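Local coordinates for Fe(2+) transporter FeoB (Escherichia coli, PDB 3I8X), which takes up ferrous iron across the inner membrane in a GTP-driven process, its cytoplasmic N-terminal GTPase domain, the part described here, binding guanine nucleotide, at residues N91-S96 with V117-L122. Numbering follows the deposited sequence.
Sequences NVVDAS and VALNML. With GDP (guanosine-5'-diphosphate), chain D.
Three backbone hydrogen bonds zip Asn91–Asp94 to Val117–Asn120 as neighbouring parallel strands. The straightest runs from Val93 N to Ala118 O (2.8 Å, 174° at the hydrogen); Asn120 N reaches Val93 O at 2.7 Å. Beyond the paired strands, a fourth, from Ala95 N to Asn120 O, carries the ladder on to the edge of the nucleotide site. There Met121 N gives a weak bond to O6 of GDP (3.3 Å). Asn120, an experimentally identified GTP-binding residue, lays its amide beside the guanine, with OD1 2.8 Å from O6, while ND2 bonds Ser14 O in the P-loop and rests on Val92 CG1 (3.5 Å). Asn120-Met121-Leu122-Asp123 fits the NKxD (G4) position of GTPases, with methionine in place of the usual lysine. Asp94 closes an Asx turn: OD1 accepts from Ser96 N, which lies well above the carboxylate plane, while OD2 takes Asn97 ND2. With CG anti to the backbone N (chi1 162°), the carboxylate swings over to Met121, whose doubly bent chain brings CE within 3.4 Å of Asp94 CG and sets SD over the face of the purine, 4.1 Å from C5 of GDP. An alanine in place of Asp94 would remove the turn's acceptor and is likely to leave Ser96 freer to shift and the methionine methyl less supported. On the opposite face of the sheet, Val93 straddles two partners, CG2 on Val117 CG1 (3.6 Å) and CG1 on Leu119 CD1; just past the strand end, Ala95 CB touches both Leu119 CG and Leu122 CD2. Helix 98-110 packs over Val93 as the connection of this beta-alpha-beta crossover, helix 16-24 lies against Val92 and Ala118 through Leu19, and strands 4-10 and 145-147 flank the pair within the central sheet.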
ATOM      1  N   ASN A  91      -2.916   6.512   1.568  1.00 16.82           N
ATOM      2  CA  ASN A  91      -1.973   5.859   2.444  1.00 16.24           C
ATOM      3  C   ASN A  91      -1.559   6.862   3.494  1.00 15.74           C
ATOM      4  O   ASN A  91      -0.876   7.813   3.213  1.00 14.19           O
ATOM      5  CB  ASN A  91      -0.799   5.336   1.638  1.00 16.35           C
ATOM      6  CG  ASN A  91       0.249   4.604   2.482  1.00 17.02           C
ATOM      7  OD1 ASN A  91      -0.050   3.913   3.479  1.00 17.39           O
ATOM      8  ND2 ASN A  91       1.481   4.720   2.052  1.00 15.32           N
ATOM      9  N   VAL A  92      -2.067   6.671   4.712  1.00 16.83           N
ATOM     10  CA  VAL A  92      -1.759   7.544   5.843  1.00 17.00           C
ATOM     11  C   VAL A  92      -0.452   7.046   6.449  1.00 17.67           C
ATOM     12  O   VAL A  92      -0.362   5.896   6.934  1.00 17.15           O
ATOM     13  CB  VAL A  92      -2.880   7.552   6.932  1.00 17.66           C
ATOM     14  CG1 VAL A  92      -2.700   8.752   7.896  1.00 14.12           C
ATOM     15  CG2 VAL A  92      -4.259   7.570   6.282  1.00 18.00           C
ATOM     16  N   VAL A  93       0.566   7.905   6.375  1.00 18.25           N
ATOM     17  CA  VAL A  93       1.944   7.556   6.749  1.00 18.48           C
ATOM     18  C   VAL A  93       2.307   8.417   7.939  1.00 19.37           C
ATOM     19  O   VAL A  93       2.048   9.606   7.943  1.00 19.52           O
ATOM     20  CB  VAL A  93       2.960   7.824   5.592  1.00 18.60           C
ATOM     21  CG1 VAL A  93       4.401   7.616   6.080  1.00 16.59           C
ATOM     22  CG2 VAL A  93       2.644   6.928   4.380  1.00 16.13           C
ATOM     23  N   ASP A  94       2.899   7.805   8.959  1.00 20.15           N
ATOM     24  CA  ASP A  94       3.297   8.525  10.156  1.00 20.20           C
ATOM     25  C   ASP A  94       4.705   9.007   9.863  1.00 20.64           C
ATOM     26  O   ASP A  94       5.616   8.195   9.706  1.00 21.62           O
ATOM     27  CB  ASP A  94       3.168   7.579  11.363  1.00 20.51           C
ATOM     28  CG  ASP A  94       3.938   8.038  12.605  1.00 20.13           C
ATOM     29  OD1 ASP A  94       4.308   9.227  12.731  1.00 20.14           O
ATOM     30  OD2 ASP A  94       4.135   7.173  13.477  1.00 18.42           O
ATOM     31  N   ALA A  95       4.868  10.326   9.735  1.00 20.88           N
ATOM     32  CA  ALA A  95       6.171  10.941   9.427  1.00 21.15           C
ATOM     33  C   ALA A  95       7.237  10.746  10.517  1.00 21.66           C
ATOM     34  O   ALA A  95       8.438  10.875  10.244  1.00 22.09           O
ATOM     35  CB  ALA A  95       5.994  12.440   9.112  1.00 21.88           C
ATOM     36  N   SER A  96       6.803  10.397  11.733  1.00 21.27           N
ATOM     37  CA  SER A  96       7.698  10.193  12.858  1.00 21.29           C
ATOM     38  C   SER A  96       8.320   8.794  12.881  1.00 21.12           C
ATOM     39  O   SER A  96       9.293   8.555  13.582  1.00 20.79           O
ATOM     40  CB  SER A  96       6.984  10.524  14.174  1.00 21.28           C
ATOM     41  OG  SER A  96       5.991   9.564  14.505  1.00 25.20           O
ATOM     42  N   VAL A 117      -0.230   9.597  -0.812  1.00 17.37           N
ATOM     43  CA  VAL A 117       0.302   9.480   0.527  1.00 17.28           C
ATOM     44  C   VAL A 117      -0.141  10.698   1.337  1.00 17.39           C
ATOM     45  O   VAL A 117       0.173  11.840   0.980  1.00 15.98           O
ATOM     46  CB  VAL A 117       1.881   9.376   0.502  1.00 17.06           C
ATOM     47  CG1 VAL A 117       2.453   9.509   1.880  1.00 13.81           C
ATOM     48  CG2 VAL A 117       2.296   8.082  -0.149  1.00 15.21           C
ATOM     49  N   ALA A 118      -0.891  10.446   2.417  1.00 18.33           N
ATOM     50  CA  ALA A 118      -1.134  11.479   3.440  1.00 18.88           C
ATOM     51  C   ALA A 118      -0.062  11.370   4.531  1.00 19.22           C
ATOM     52  O   ALA A 118      -0.090  10.430   5.347  1.00 16.39           O
ATOM     53  CB  ALA A 118      -2.565  11.370   4.043  1.00 18.95           C
ATOM     54  N   LEU A 119       0.892  12.319   4.509  1.00 20.49           N
ATOM     55  CA  LEU A 119       2.031  12.312   5.454  1.00 21.61           C
ATOM     56  C   LEU A 119       1.606  12.983   6.748  1.00 22.58           C
ATOM     57  O   LEU A 119       1.538  14.206   6.845  1.00 22.46           O
ATOM     58  CB  LEU A 119       3.283  12.994   4.867  1.00 21.76           C
ATOM     59  CG  LEU A 119       4.640  12.699   5.556  1.00 21.27           C
ATOM     60  CD1 LEU A 119       5.048  11.207   5.470  1.00 18.82           C
ATOM     61  CD2 LEU A 119       5.758  13.542   4.977  1.00 21.16           C
ATOM     62  N   ASN A 120       1.322  12.154   7.744  1.00 23.82           N
ATOM     63  CA  ASN A 120       0.729  12.581   8.991  1.00 25.27           C
ATOM     64  C   ASN A 120       1.758  12.685  10.139  1.00 25.83           C
ATOM     65  O   ASN A 120       2.897  12.261  10.000  1.00 24.12           O
ATOM     66  CB  ASN A 120      -0.348  11.538   9.365  1.00 26.14           C
ATOM     67  CG  ASN A 120      -1.565  12.144  10.006  1.00 27.29           C
ATOM     68  OD1 ASN A 120      -1.687  13.358  10.165  1.00 30.58           O
ATOM     69  ND2 ASN A 120      -2.493  11.292  10.362  1.00 31.75           N
ATOM     70  N   MET A 121       1.322  13.249  11.272  1.00 27.51           N
ATOM     71  CA  MET A 121       2.113  13.330  12.511  1.00 29.47           C
ATOM     72  C   MET A 121       3.398  14.127  12.293  1.00 29.97           C
ATOM     73  O   MET A 121       4.497  13.741  12.712  1.00 28.90           O
ATOM     74  CB  MET A 121       2.394  11.934  13.060  1.00 29.81           C
ATOM     75  CG  MET A 121       1.231  10.965  12.870  1.00 32.10           C
ATOM     76  SD  MET A 121       0.426  10.406  14.330  1.00 33.61           S
ATOM     77  CE  MET A 121       1.625   9.160  14.813  1.00 36.01           C
ATOM     78  N   LEU A 122       3.211  15.260  11.625  1.00 31.66           N
ATOM     79  CA  LEU A 122       4.297  16.119  11.167  1.00 33.15           C
ATOM     80  C   LEU A 122       4.890  16.935  12.303  1.00 33.58           C
ATOM     81  O   LEU A 122       6.103  17.082  12.394  1.00 32.93           O
ATOM     82  CB  LEU A 122       3.800  17.046  10.055  1.00 33.55           C
ATOM     83  CG  LEU A 122       3.784  16.466   8.642  1.00 34.31           C
ATOM     84  CD1 LEU A 122       3.154  17.525   7.713  1.00 34.97           C
ATOM     85  CD2 LEU A 122       5.197  16.073   8.168  1.00 34.27           C
TER
HETATM   86  PB  GDP D 275      -5.381   5.112  13.854  0.70 16.09           P
HETATM   87  O1B GDP D 275      -5.142   3.856  14.640  0.70 17.07           O
HETATM   88  O2B GDP D 275      -4.516   4.992  12.651  0.70 14.03           O
HETATM   89  O3B GDP D 275      -6.846   5.025  13.497  0.70 18.90           O
HETATM   90  O3A GDP D 275      -5.006   6.450  14.670  0.70 17.92           O
HETATM   91  PA  GDP D 275      -5.928   7.637  15.340  0.70 20.50           P
HETATM   92  O1A GDP D 275      -6.865   7.199  16.451  0.70 21.99           O
HETATM   93  O2A GDP D 275      -6.572   8.615  14.400  0.70 19.91           O
HETATM   94  O5' GDP D 275      -4.777   8.527  16.013  0.70 22.10           O
HETATM   95  C5' GDP D 275      -3.959   8.069  17.079  0.70 23.54           C
HETATM   96  C4' GDP D 275      -3.725   9.240  18.033  0.70 24.92           C
HETATM   97  O4' GDP D 275      -2.926  10.221  17.381  0.70 24.59           O
HETATM   98  C3' GDP D 275      -5.019   9.948  18.402  0.70 25.40           C
HETATM   99  O3' GDP D 275      -4.987  10.425  19.740  0.70 27.11           O
HETATM  100  C2' GDP D 275      -5.111  11.139  17.473  0.70 25.06           C
HETATM  101  O2' GDP D 275      -5.875  12.201  18.052  0.70 22.51           O
HETATM  102  C1' GDP D 275      -3.644  11.466  17.240  0.70 24.64           C
HETATM  103  N9  GDP D 275      -3.350  12.062  15.899  0.70 25.18           N
HETATM  104  C8  GDP D 275      -3.891  11.766  14.701  0.70 24.01           C
HETATM  105  N7  GDP D 275      -3.331  12.530  13.724  0.70 24.23           N
HETATM  106  C5  GDP D 275      -2.408  13.324  14.286  0.70 24.43           C
HETATM  107  C6  GDP D 275      -1.440  14.369  13.835  0.70 23.91           C
HETATM  108  O6  GDP D 275      -1.357  14.705  12.646  0.70 23.68           O
HETATM  109  N1  GDP D 275      -0.646  14.936  14.742  0.70 23.95           N
HETATM  110  C2  GDP D 275      -0.721  14.593  16.043  0.70 23.85           C
HETATM  111  N2  GDP D 275       0.087  15.194  16.919  0.70 24.82           N
HETATM  112  N3  GDP D 275      -1.573  13.662  16.546  0.70 24.29           N
HETATM  113  C4  GDP D 275      -2.420  13.000  15.721  0.70 24.93           C